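Long-range contacts in protein Dok-7 (PDB 3ML4), which activates the receptor tyrosine kinase MuSK as a dimeric adaptor and binds phosphoinositides through its PH domain, with an essential role in the formation of neuromuscular synapses: residues B[66-70]-B[134-138]; B[118-123]-B[187-192]; B[128-133]-B[143-147]; B[158-164]-B[200-205]. All coordinates share one frame; numbering follows the deposited sequence.

Contact 1. Residues B[66-70]-B[134-138]; sequences ICGLE and TLHLC
A classic beta bulge at C67 and G68, both facing I85 of the adjacent strand, is where the PH domain lies against H136 and C138 of the PTB domain. The two strand segments are not paired: they run at 124° to each other, and the PTB strand meets the bulge with side chains. H136 makes the largest contribution. Its CG stands anti to its own carbonyl carbon (chi1 -63°), which lifts the ring toward strand 66-70. There G68 has no side chain to obstruct it, and the G68 CA lies 3.7 Å from H136 ND1. The ring turns an edge to the backbone of L69, whose O lies in the ring plane, 3.2 Å from H136 CE1. Water 1, also in that plane, is hydrogen-bonded to H136 ND1 at 2.7 Å and accepts from L69 N at 3.1 Å, so the imidazole is linked to the PH strand through solvent. The carbonyl of C67 points into the PTB strand, its O 3.4 Å from H136 CB and 3.2 Å from C138 CB. At the far end E70 and T134 approach from opposite directions, E70 OE1 lying 3.2 Å from T134 CG2. Behind the PH strand, L69 turns away onto I108 and L112 of helix 98-112; H136 is flanked by I85 of strand 81-86, A145 of strand 141-146 and R117 of strand 115-122.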
loop_
_atom_site.group_PDB
_atom_site.type_symbol
_atom_site.label_atom_id
_atom_site.label_comp_id
_atom_site.label_asym_id
_atom_site.label_seq_id
_atom_site.Cartn_x
_atom_site.Cartn_y
_atom_site.Cartn_z
ATOM N N ILE B 66 5.985 8.842 5.060
ATOM C CA ILE B 66 6.105 9.835 3.994
ATOM C C ILE B 66 4.803 10.618 3.785
ATOM O O ILE B 66 3.729 10.021 3.655
ATOM C CB ILE B 66 6.545 9.165 2.666
ATOM C CG1 ILE B 66 7.867 8.406 2.864
ATOM C CG2 ILE B 66 6.659 10.198 1.543
ATOM C CD1 ILE B 66 8.288 7.542 1.693
ATOM N N CYS B 67 4.923 11.950 3.751
ATOM C CA CYS B 67 3.804 12.890 3.583
ATOM C C CYS B 67 3.755 13.563 2.213
ATOM O O CYS B 67 2.712 14.094 1.818
ATOM C CB CYS B 67 3.903 14.011 4.605
ATOM S SG CYS B 67 3.906 13.473 6.276
ATOM N N GLY B 68 4.892 13.584 1.521
ATOM C CA GLY B 68 4.982 14.247 0.232
ATOM C C GLY B 68 6.391 14.457 -0.268
ATOM O O GLY B 68 7.364 14.232 0.451
ATOM N N LEU B 69 6.484 14.883 -1.525
ATOM C CA LEU B 69 7.750 15.225 -2.153
ATOM C C LEU B 69 7.750 16.666 -2.633
ATOM O O LEU B 69 6.711 17.203 -3.011
ATOM C CB LEU B 69 8.032 14.288 -3.322
ATOM C CG LEU B 69 8.785 13.012 -2.954
ATOM C CD1 LEU B 69 7.826 11.894 -2.587
ATOM C CD2 LEU B 69 9.649 12.596 -4.118
ATOM N N GLU B 70 8.928 17.278 -2.632
ATOM C CA GLU B 70 9.089 18.682 -3.006
ATOM C C GLU B 70 10.539 18.906 -3.461
ATOM O O GLU B 70 11.458 18.833 -2.644
ATOM C CB GLU B 70 8.700 19.576 -1.813
ATOM C CG GLU B 70 9.241 20.997 -1.811
ATOM C CD GLU B 70 8.299 22.008 -2.404
ATOM O OE1 GLU B 70 7.240 22.256 -1.799
ATOM O OE2 GLU B 70 8.629 22.577 -3.464
ATOM N N THR B 134 3.276 24.652 1.415
ATOM C CA THR B 134 2.924 23.728 0.347
ATOM C C THR B 134 1.984 22.647 0.865
ATOM O O THR B 134 2.274 21.993 1.862
ATOM C CB THR B 134 4.184 23.149 -0.355
ATOM O OG1 THR B 134 3.813 22.036 -1.172
ATOM C CG2 THR B 134 5.206 22.692 0.663
ATOM N N LEU B 135 0.841 22.490 0.203
ATOM C CA LEU B 135 -0.127 21.464 0.589
ATOM C C LEU B 135 0.192 20.149 -0.105
ATOM O O LEU B 135 0.314 20.109 -1.331
ATOM C CB LEU B 135 -1.560 21.900 0.258
ATOM C CG LEU B 135 -2.668 20.937 0.711
ATOM C CD1 LEU B 135 -2.936 21.042 2.212
ATOM C CD2 LEU B 135 -3.946 21.178 -0.073
ATOM N N HIS B 136 0.325 19.081 0.677
ATOM C CA HIS B 136 0.606 17.751 0.124
ATOM C C HIS B 136 -0.530 16.763 0.345
ATOM O O HIS B 136 -1.018 16.598 1.463
ATOM C CB HIS B 136 1.891 17.168 0.717
ATOM C CG HIS B 136 3.118 17.960 0.401
ATOM N ND1 HIS B 136 3.955 17.649 -0.647
ATOM C CD2 HIS B 136 3.653 19.052 0.997
ATOM C CE1 HIS B 136 4.951 18.514 -0.686
ATOM N NE2 HIS B 136 4.792 19.376 0.302
ATOM N N LEU B 137 -0.950 16.111 -0.731
ATOM C CA LEU B 137 -1.839 14.971 -0.608
ATOM C C LEU B 137 -1.011 13.715 -0.818
ATOM O O LEU B 137 -0.401 13.541 -1.874
ATOM C CB LEU B 137 -2.992 15.057 -1.608
ATOM C CG LEU B 137 -4.049 13.953 -1.539
ATOM C CD1 LEU B 137 -5.455 14.528 -1.620
ATOM C CD2 LEU B 137 -3.828 12.935 -2.644
ATOM N N CYS B 138 -0.956 12.872 0.207
ATOM C CA CYS B 138 -0.260 11.591 0.121
ATOM C C CYS B 138 -1.220 10.433 0.377
ATOM O O CYS B 138 -1.378 9.986 1.515
ATOM C CB CYS B 138 0.912 11.538 1.098
ATOM S SG CYS B 138 2.051 10.172 0.782
HETATM O O HOH W 1 3.855 15.915 -2.697
#

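Contact 2. Residues B[118-123]-B[187-192]; sequences FHVTVA and FLSSAE
With CG anti to its carbonyl carbon (chi1 -45°), L188 lies alongside V122, pointing the same way, and V122 CG2, likewise anti to its carbonyl carbon, comes 3.8 Å from L188 CD2. The other methyl of the leucine, CD1, is 4.1 Å from V120 CG2. These residues belong to an antiparallel ladder that joins the first and last strands of the PTB domain's main sheet, 115-122 and 184-189. T121 and S189 form a hydrogen-bonded pair, T121 N giving a 3.0 Å bond to a lone pair of S189 O in its carbonyl plane. The return bond from S189 N to T121 O is 2.9 Å and nearly straight (174°). One step on, V122 and L188 make a non-hydrogen-bonded pair, and beyond it A123 N bonds to F187 O at 3.0 Å. The valines and L188 face the interior, where V120 also meets M196 of helix 193-203, whereas the side chains of T121 and S189 lie on the exposed face. After S189 the chain leaves the ladder through an ST turn, in which S190 OG accepts from E192 N at 3.2 Å, and E192 takes the N-cap position of the helix. Its carboxylate comes up to the edge of the F118 ring, the two planes 74° apart, with E192 OE1 lying near the ring plane, 3.6 Å from F118 CD1.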
loop_
_atom_site.group_PDB
_atom_site.type_symbol
_atom_site.label_atom_id
_atom_site.label_comp_id
_atom_site.label_asym_id
_atom_site.label_seq_id
_atom_site.Cartn_x
_atom_site.Cartn_y
_atom_site.Cartn_z
ATOM N N PHE B 118 0.760 21.405 -3.923
ATOM C CA PHE B 118 0.317 22.707 -4.416
ATOM C C PHE B 118 0.872 23.813 -3.534
ATOM O O PHE B 118 0.677 23.794 -2.314
ATOM C CB PHE B 118 -1.207 22.794 -4.411
ATOM C CG PHE B 118 -1.896 21.673 -5.147
ATOM C CD1 PHE B 118 -2.350 21.857 -6.446
ATOM C CD2 PHE B 118 -2.111 20.438 -4.529
ATOM C CE1 PHE B 118 -3.003 20.826 -7.128
ATOM C CE2 PHE B 118 -2.751 19.409 -5.201
ATOM C CZ PHE B 118 -3.202 19.606 -6.505
ATOM N N HIS B 119 1.576 24.767 -4.149
ATOM C CA HIS B 119 2.055 25.956 -3.446
ATOM C C HIS B 119 0.869 26.833 -3.041
ATOM O O HIS B 119 0.121 27.317 -3.895
ATOM C CB HIS B 119 3.025 26.760 -4.316
ATOM C CG HIS B 119 4.354 26.097 -4.534
ATOM N ND1 HIS B 119 4.911 25.925 -5.785
ATOM C CD2 HIS B 119 5.221 25.531 -3.658
ATOM C CE1 HIS B 119 6.074 25.308 -5.668
ATOM N NE2 HIS B 119 6.284 25.054 -4.389
ATOM N N VAL B 120 0.700 27.021 -1.735
ATOM C CA VAL B 120 -0.418 27.793 -1.181
ATOM C C VAL B 120 0.028 28.840 -0.146
ATOM O O VAL B 120 1.169 28.825 0.327
ATOM C CB VAL B 120 -1.494 26.872 -0.523
ATOM C CG1 VAL B 120 -2.005 25.811 -1.516
ATOM C CG2 VAL B 120 -0.953 26.221 0.756
ATOM N N THR B 121 -0.888 29.746 0.189
ATOM C CA THR B 121 -0.711 30.699 1.271
ATOM C C THR B 121 -1.788 30.432 2.309
ATOM O O THR B 121 -2.979 30.527 2.008
ATOM C CB THR B 121 -0.851 32.147 0.769
ATOM O OG1 THR B 121 -0.115 32.312 -0.453
ATOM C CG2 THR B 121 -0.354 33.134 1.821
ATOM N N VAL B 122 -1.368 30.094 3.524
ATOM C CA VAL B 122 -2.298 29.785 4.609
ATOM C C VAL B 122 -2.814 31.075 5.253
ATOM O O VAL B 122 -2.035 31.876 5.770
ATOM C CB VAL B 122 -1.662 28.842 5.688
ATOM C CG1 VAL B 122 -2.666 28.509 6.802
ATOM C CG2 VAL B 122 -1.133 27.555 5.052
ATOM N N ALA B 123 -4.133 31.262 5.220
ATOM C CA ALA B 123 -4.779 32.452 5.788
ATOM C C ALA B 123 -4.662 32.511 7.309
ATOM O O ALA B 123 -4.785 31.480 7.980
ATOM C CB ALA B 123 -6.247 32.503 5.375
ATOM N N PHE B 187 -8.416 27.883 5.488
ATOM C CA PHE B 187 -8.494 28.690 4.272
ATOM C C PHE B 187 -7.140 28.841 3.605
ATOM O O PHE B 187 -6.179 29.270 4.238
ATOM C CB PHE B 187 -9.018 30.090 4.601
ATOM C CG PHE B 187 -10.410 30.118 5.155
ATOM C CD1 PHE B 187 -11.469 30.550 4.366
ATOM C CD2 PHE B 187 -10.662 29.739 6.473
ATOM C CE1 PHE B 187 -12.756 30.590 4.872
ATOM C CE2 PHE B 187 -11.948 29.769 6.993
ATOM C CZ PHE B 187 -12.995 30.197 6.193
ATOM N N LEU B 188 -7.073 28.515 2.319
ATOM C CA LEU B 188 -5.830 28.629 1.559
ATOM C C LEU B 188 -6.023 29.459 0.299
ATOM O O LEU B 188 -7.062 29.369 -0.352
ATOM C CB LEU B 188 -5.279 27.243 1.183
ATOM C CG LEU B 188 -5.239 26.118 2.228
ATOM C CD1 LEU B 188 -4.723 24.814 1.605
ATOM C CD2 LEU B 188 -4.401 26.499 3.440
ATOM N N SER B 189 -5.012 30.264 -0.023
ATOM C CA SER B 189 -4.948 31.010 -1.275
ATOM C C SER B 189 -4.101 30.244 -2.278
ATOM O O SER B 189 -2.980 29.831 -1.974
ATOM C CB SER B 189 -4.341 32.404 -1.064
ATOM O OG SER B 189 -5.268 33.290 -0.462
ATOM N N SER B 190 -4.651 30.063 -3.475
ATOM C CA SER B 190 -3.951 29.437 -4.588
ATOM C C SER B 190 -4.750 29.608 -5.864
ATOM O O SER B 190 -5.954 29.857 -5.815
ATOM C CB SER B 190 -3.740 27.947 -4.329
ATOM O OG SER B 190 -3.100 27.343 -5.439
ATOM N N ALA B 191 -4.078 29.453 -7.003
ATOM C CA ALA B 191 -4.751 29.501 -8.301
ATOM C C ALA B 191 -5.165 28.098 -8.798
ATOM O O ALA B 191 -5.557 27.929 -9.958
ATOM C CB ALA B 191 -3.869 30.222 -9.335
ATOM N N GLU B 192 -5.096 27.100 -7.918
ATOM C CA GLU B 192 -5.344 25.716 -8.322
ATOM C C GLU B 192 -6.431 25.024 -7.491
ATOM O O GLU B 192 -6.409 23.807 -7.313
ATOM C CB GLU B 192 -4.034 24.912 -8.287
ATOM C CG GLU B 192 -2.921 25.482 -9.158
ATOM C CD GLU B 192 -1.608 24.772 -8.944
ATOM O OE1 GLU B 192 -1.056 24.871 -7.830
ATOM O OE2 GLU B 192 -1.121 24.112 -9.888
#

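Contact 3. Residues B[128-133]-B[143-147]; sequences LESGPA and VLARD
Charge governs the outer part of the contact, where the carboxylate of E129 lies over one face of the R146 guanidinium, their planes 35° apart. E129 OE1 is 3.2 Å from R146 NE but well out of the guanidinium plane, so this salt bridge rests on opposite charge and no N-H points at the oxygen. The glutamate reaches across with CG anti to its backbone N (chi1 -169°) and the chain extended beyond, while the arginine bends at chi3 (83°) to turn its flat group beneath it. R146 NE also makes a weak hydrogen bond to D147 OD1 at 3.3 Å, so two acidic residues share one arginine. A further polar link runs through solvent. R146 NH1 donates in the plane of its group to water 2, at 2.8 Å, and the water lies 3.1 Å from G131 O and close to E129 O, tying the bend of the loop to the strand. In the PTB fold this bend leads into the hairpin of strands 133-138 and 141-146: the chain turns a corner at P132, and A133 lies across from R146. A leucine in place of R146 would probably leave E129 and D147 facing each other without their shared positive charge, and water 2 without its donor. Apolar contacts fill the inner side. L128 and L144 cross at about a right angle, L128 CD1 lying 3.7 Å from L144 CD1. L144 CD2 is 4.1 Å from A133 CB, which on its other flank meets R146 CG at 4.0 Å.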
loop_
_atom_site.group_PDB
_atom_site.type_symbol
_atom_site.label_atom_id
_atom_site.label_comp_id
_atom_site.label_asym_id
_atom_site.label_seq_id
_atom_site.Cartn_x
_atom_site.Cartn_y
_atom_site.Cartn_z
ATOM N N LEU B 128 -3.263 27.141 12.503
ATOM C CA LEU B 128 -2.158 27.053 11.544
ATOM C C LEU B 128 -1.412 28.373 11.399
ATOM O O LEU B 128 -2.021 29.446 11.364
ATOM C CB LEU B 128 -2.664 26.628 10.158
ATOM C CG LEU B 128 -3.446 25.331 9.926
ATOM C CD1 LEU B 128 -4.028 25.340 8.529
ATOM C CD2 LEU B 128 -2.577 24.100 10.128
ATOM N N GLU B 129 -0.091 28.280 11.305
ATOM C CA GLU B 129 0.743 29.420 10.979
ATOM C C GLU B 129 0.401 29.919 9.581
ATOM O O GLU B 129 0.236 29.129 8.650
ATOM C CB GLU B 129 2.215 29.022 11.044
ATOM C CG GLU B 129 3.178 30.197 10.989
ATOM C CD GLU B 129 4.636 29.772 10.898
ATOM O OE1 GLU B 129 4.924 28.551 10.890
ATOM O OE2 GLU B 129 5.500 30.674 10.837
ATOM N N SER B 130 0.298 31.232 9.441
ATOM C CA SER B 130 -0.002 31.843 8.152
ATOM C C SER B 130 1.249 32.024 7.283
ATOM O O SER B 130 2.377 31.911 7.775
ATOM C CB SER B 130 -0.715 33.185 8.359
ATOM O OG SER B 130 0.091 34.094 9.083
ATOM N N GLY B 131 1.031 32.295 5.994
ATOM C CA GLY B 131 2.105 32.573 5.037
ATOM C C GLY B 131 2.282 31.470 4.006
ATOM O O GLY B 131 1.573 30.461 4.056
ATOM N N PRO B 132 3.240 31.645 3.066
ATOM C CA PRO B 132 3.532 30.616 2.065
ATOM C C PRO B 132 3.764 29.236 2.683
ATOM O O PRO B 132 4.384 29.114 3.746
ATOM C CB PRO B 132 4.815 31.125 1.406
ATOM C CG PRO B 132 4.721 32.604 1.540
ATOM C CD PRO B 132 4.103 32.828 2.891
ATOM N N ALA B 133 3.242 28.214 2.017
ATOM C CA ALA B 133 3.370 26.831 2.454
ATOM C C ALA B 133 3.062 25.952 1.266
ATOM O O ALA B 133 2.630 26.439 0.226
ATOM C CB ALA B 133 2.400 26.540 3.572
ATOM N N VAL B 143 -1.460 16.928 4.298
ATOM C CA VAL B 143 -0.428 17.563 5.091
ATOM C C VAL B 143 -0.151 18.970 4.569
ATOM O O VAL B 143 -0.220 19.225 3.366
ATOM C CB VAL B 143 0.855 16.674 5.112
ATOM C CG1 VAL B 143 2.141 17.486 5.101
ATOM C CG2 VAL B 143 0.818 15.738 6.300
ATOM N N LEU B 144 0.130 19.882 5.488
ATOM C CA LEU B 144 0.692 21.178 5.136
ATOM C C LEU B 144 2.150 21.217 5.569
ATOM O O LEU B 144 2.488 20.729 6.645
ATOM C CB LEU B 144 -0.113 22.323 5.770
ATOM C CG LEU B 144 -1.193 22.944 4.878
ATOM C CD1 LEU B 144 -2.168 23.794 5.681
ATOM C CD2 LEU B 144 -0.578 23.772 3.750
ATOM N N ALA B 145 3.010 21.784 4.730
ATOM C CA ALA B 145 4.450 21.798 5.009
ATOM C C ALA B 145 5.095 23.152 4.746
ATOM O O ALA B 145 4.738 23.851 3.797
ATOM C CB ALA B 145 5.164 20.695 4.224
ATOM N N ARG B 146 6.060 23.495 5.596
ATOM C CA ARG B 146 6.717 24.799 5.593
ATOM C C ARG B 146 8.213 24.672 5.765
ATOM O O ARG B 146 8.708 23.682 6.316
ATOM C CB ARG B 146 6.232 25.632 6.775
ATOM C CG ARG B 146 5.166 26.629 6.469
ATOM C CD ARG B 146 4.897 27.471 7.703
ATOM N NE ARG B 146 5.861 28.558 7.833
ATOM C CZ ARG B 146 5.688 29.774 7.330
ATOM N NH1 ARG B 146 4.581 30.069 6.658
ATOM N NH2 ARG B 146 6.624 30.695 7.499
ATOM N N ASP B 147 8.910 25.721 5.332
ATOM C CA ASP B 147 10.342 25.919 5.574
ATOM C C ASP B 147 11.245 24.947 4.817
ATOM O O ASP B 147 10.784 24.033 4.126
ATOM C CB ASP B 147 10.688 25.890 7.078
ATOM C CG ASP B 147 9.700 26.668 7.940
ATOM O OD1 ASP B 147 9.016 27.576 7.421
ATOM O OD2 ASP B 147 9.613 26.367 9.151
HETATM O O HOH W 2 2.294 28.504 6.370
#

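Contact 4. Residues B[158-164]-B[200-205]; sequences LSDLRRY and FDCIVR
Y164 reaches from strand 161-167 across F200 to D201, near the C-terminal end of helix 193-203. Its CG sits between the backbone N and the carbonyl carbon (chi1 59°), which directs the ring at the helix. From the base outward, Y164 CB is 4.0 Å from F200 CD2, and Y164 CG comes within 3.5 Å of the same F200 atom. The two rings meet edge-to-face, the rim of F200 turned to the face of Y164 with the planes at 75°. Farther along, F200 CB lies over that face, 3.7 Å from the ring centroid, a CH-pi contact nearest the outer half of the ring, around Y164 CE1 and CZ. At the tip, Y164 OH donates to the anti lone pair of D201 OD1 at 2.7 Å and touches V204 CG2. A phenylalanine in place of Y164 would probably leave D201 OD1 without the phenol donor and its carboxylate freer to turn. R205 NH1, meanwhile, bonds to D201 O at 3.2 Å. Deeper in, L161 CD2 packs on F200 CE2, and L158 CD2 lies 3.6 Å from I203 CG2 while also meeting V204 CG1. R163 and Y164 pair antiparallel with a strand of the bound peptide, and a polar side chain of that peptide hydrogen-bonds D201 OD1. This is the PTB peptide groove, between an edge strand and the C-terminal helix, here holding the MuSK juxtamembrane segment.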
loop_
_atom_site.group_PDB
_atom_site.type_symbol
_atom_site.label_atom_id
_atom_site.label_comp_id
_atom_site.label_asym_id
_atom_site.label_seq_id
_atom_site.Cartn_x
_atom_site.Cartn_y
_atom_site.Cartn_z
ATOM N N LEU B 158 -7.866 12.287 4.971
ATOM C CA LEU B 158 -8.917 12.742 4.057
ATOM C C LEU B 158 -10.322 12.265 4.451
ATOM O O LEU B 158 -11.299 12.983 4.253
ATOM C CB LEU B 158 -8.602 12.343 2.616
ATOM C CG LEU B 158 -8.328 13.523 1.680
ATOM C CD1 LEU B 158 -6.967 14.159 1.943
ATOM C CD2 LEU B 158 -8.444 13.082 0.232
ATOM N N SER B 159 -10.406 11.068 5.029
ATOM C CA SER B 159 -11.683 10.482 5.438
ATOM C C SER B 159 -12.316 11.181 6.656
ATOM O O SER B 159 -13.462 10.895 7.026
ATOM C CB SER B 159 -11.525 8.971 5.687
ATOM O OG SER B 159 -10.573 8.714 6.706
ATOM N N ASP B 160 -11.570 12.102 7.262
ATOM C CA ASP B 160 -12.035 12.819 8.444
ATOM C C ASP B 160 -12.434 14.266 8.128
ATOM O O ASP B 160 -12.787 15.033 9.024
ATOM C CB ASP B 160 -10.965 12.773 9.535
ATOM C CG ASP B 160 -10.685 11.362 10.021
ATOM O OD1 ASP B 160 -11.520 10.463 9.783
ATOM O OD2 ASP B 160 -9.632 11.146 10.654
ATOM N N LEU B 161 -12.376 14.626 6.851
ATOM C CA LEU B 161 -12.825 15.936 6.381
ATOM C C LEU B 161 -14.331 15.938 6.123
ATOM O O LEU B 161 -14.833 15.089 5.388
ATOM C CB LEU B 161 -12.085 16.306 5.094
ATOM C CG LEU B 161 -10.834 17.183 5.106
ATOM C CD1 LEU B 161 -9.997 17.059 6.380
ATOM C CD2 LEU B 161 -10.009 16.853 3.875
ATOM N N ARG B 162 -15.043 16.889 6.727
ATOM C CA ARG B 162 -16.492 17.026 6.518
ATOM C C ARG B 162 -16.779 17.566 5.130
ATOM O O ARG B 162 -17.580 17.006 4.385
ATOM C CB ARG B 162 -17.127 17.988 7.526
ATOM C CG ARG B 162 -16.883 17.678 8.984
ATOM C CD ARG B 162 -18.022 18.210 9.849
ATOM N NE ARG B 162 -17.659 18.263 11.268
ATOM C CZ ARG B 162 -18.534 18.303 12.268
ATOM N NH1 ARG B 162 -19.840 18.284 12.023
ATOM N NH2 ARG B 162 -18.101 18.351 13.520
ATOM N N ARG B 163 -16.109 18.666 4.807
ATOM C CA ARG B 163 -16.412 19.465 3.635
ATOM C C ARG B 163 -15.126 20.026 3.061
ATOM O O ARG B 163 -14.107 20.112 3.753
ATOM C CB ARG B 163 -17.343 20.621 4.029
ATOM C CG ARG B 163 -18.830 20.300 3.959
ATOM C CD ARG B 163 -19.563 20.608 5.269
ATOM N NE ARG B 163 -19.260 21.936 5.804
ATOM C CZ ARG B 163 -20.124 22.950 5.857
ATOM N NH1 ARG B 163 -21.366 22.800 5.410
ATOM N NH2 ARG B 163 -19.743 24.120 6.367
ATOM N N TYR B 164 -15.183 20.400 1.789
ATOM C CA TYR B 164 -14.089 21.082 1.116
ATOM C C TYR B 164 -14.615 21.635 -0.199
ATOM O O TYR B 164 -15.640 21.174 -0.698
ATOM C CB TYR B 164 -12.902 20.136 0.864
ATOM C CG TYR B 164 -13.256 18.930 0.022
ATOM C CD1 TYR B 164 -13.363 19.030 -1.362
ATOM C CD2 TYR B 164 -13.486 17.689 0.615
ATOM C CE1 TYR B 164 -13.702 17.939 -2.130
ATOM C CE2 TYR B 164 -13.819 16.578 -0.152
ATOM C CZ TYR B 164 -13.927 16.712 -1.521
ATOM O OH TYR B 164 -14.255 15.620 -2.287
ATOM N N PHE B 200 -9.504 15.905 -4.676
ATOM C CA PHE B 200 -10.238 15.503 -3.480
ATOM C C PHE B 200 -11.472 14.663 -3.823
ATOM O O PHE B 200 -11.684 13.599 -3.240
ATOM C CB PHE B 200 -10.636 16.743 -2.675
ATOM C CG PHE B 200 -9.593 17.211 -1.689
ATOM C CD1 PHE B 200 -8.235 17.216 -2.015
ATOM C CD2 PHE B 200 -9.979 17.679 -0.439
ATOM C CE1 PHE B 200 -7.276 17.661 -1.101
ATOM C CE2 PHE B 200 -9.031 18.124 0.486
ATOM C CZ PHE B 200 -7.676 18.115 0.152
ATOM N N ASP B 201 -12.266 15.136 -4.780
ATOM C CA ASP B 201 -13.463 14.427 -5.240
ATOM C C ASP B 201 -13.155 13.014 -5.720
ATOM O O ASP B 201 -13.919 12.076 -5.466
ATOM C CB ASP B 201 -14.146 15.205 -6.373
ATOM C CG ASP B 201 -14.812 16.486 -5.892
ATOM O OD1 ASP B 201 -15.072 16.626 -4.676
ATOM O OD2 ASP B 201 -15.077 17.355 -6.741
ATOM N N CYS B 202 -12.041 12.879 -6.430
ATOM C CA CYS B 202 -11.644 11.608 -6.991
ATOM C C CYS B 202 -11.197 10.635 -5.907
ATOM O O CYS B 202 -11.716 9.519 -5.835
ATOM C CB CYS B 202 -10.551 11.808 -8.035
ATOM S SG CYS B 202 -11.153 12.503 -9.591
ATOM N N ILE B 203 -10.258 11.058 -5.059
ATOM C CA ILE B 203 -9.670 10.163 -4.049
ATOM C C ILE B 203 -10.715 9.602 -3.068
ATOM O O ILE B 203 -10.768 8.388 -2.840
ATOM C CB ILE B 203 -8.445 10.806 -3.302
ATOM C CG1 ILE B 203 -7.137 10.570 -4.062
ATOM C CG2 ILE B 203 -8.241 10.171 -1.935
ATOM C CD1 ILE B 203 -7.004 11.257 -5.406
ATOM N N VAL B 204 -11.555 10.480 -2.519
ATOM C CA VAL B 204 -12.559 10.067 -1.527
ATOM C C VAL B 204 -13.606 9.114 -2.109
ATOM O O VAL B 204 -14.327 8.444 -1.372
ATOM C CB VAL B 204 -13.238 11.274 -0.810
ATOM C CG1 VAL B 204 -12.186 12.161 -0.147
ATOM C CG2 VAL B 204 -14.121 12.078 -1.768
ATOM N N ARG B 205 -13.665 9.051 -3.436
ATOM C CA ARG B 205 -14.541 8.111 -4.132
ATOM C C ARG B 205 -13.762 6.938 -4.728
ATOM O O ARG B 205 -14.326 6.114 -5.449
ATOM C CB ARG B 205 -15.353 8.834 -5.213
ATOM C CG ARG B 205 -16.349 9.816 -4.644
ATOM C CD ARG B 205 -16.965 10.710 -5.705
ATOM N NE ARG B 205 -18.047 11.481 -5.107
ATOM C CZ ARG B 205 -17.891 12.646 -4.481
ATOM N NH1 ARG B 205 -16.690 13.208 -4.392
ATOM N NH2 ARG B 205 -18.945 13.251 -3.952
#

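Strand 133-138 connects the set. It meets the PH domain in contact 1, whose centre is about 14 Å from that of contact 2 and about 12 Å from that of contact 3. L135 N probably bonds to F118 O of contact 2 at 2.8 Å, and H136 N to V143 O of contact 3 at 2.7 Å. Contacts 2 and 3, with centres about 10 Å apart, join where V120 O meets A133 N at 2.7 Å. Contact 4, which holds the MuSK peptide, does not touch contacts 2 or 3, but L137 CD1 packs 3.7 Å from F200 CE1, so the strand that faces the PH domain also backs the peptide groove.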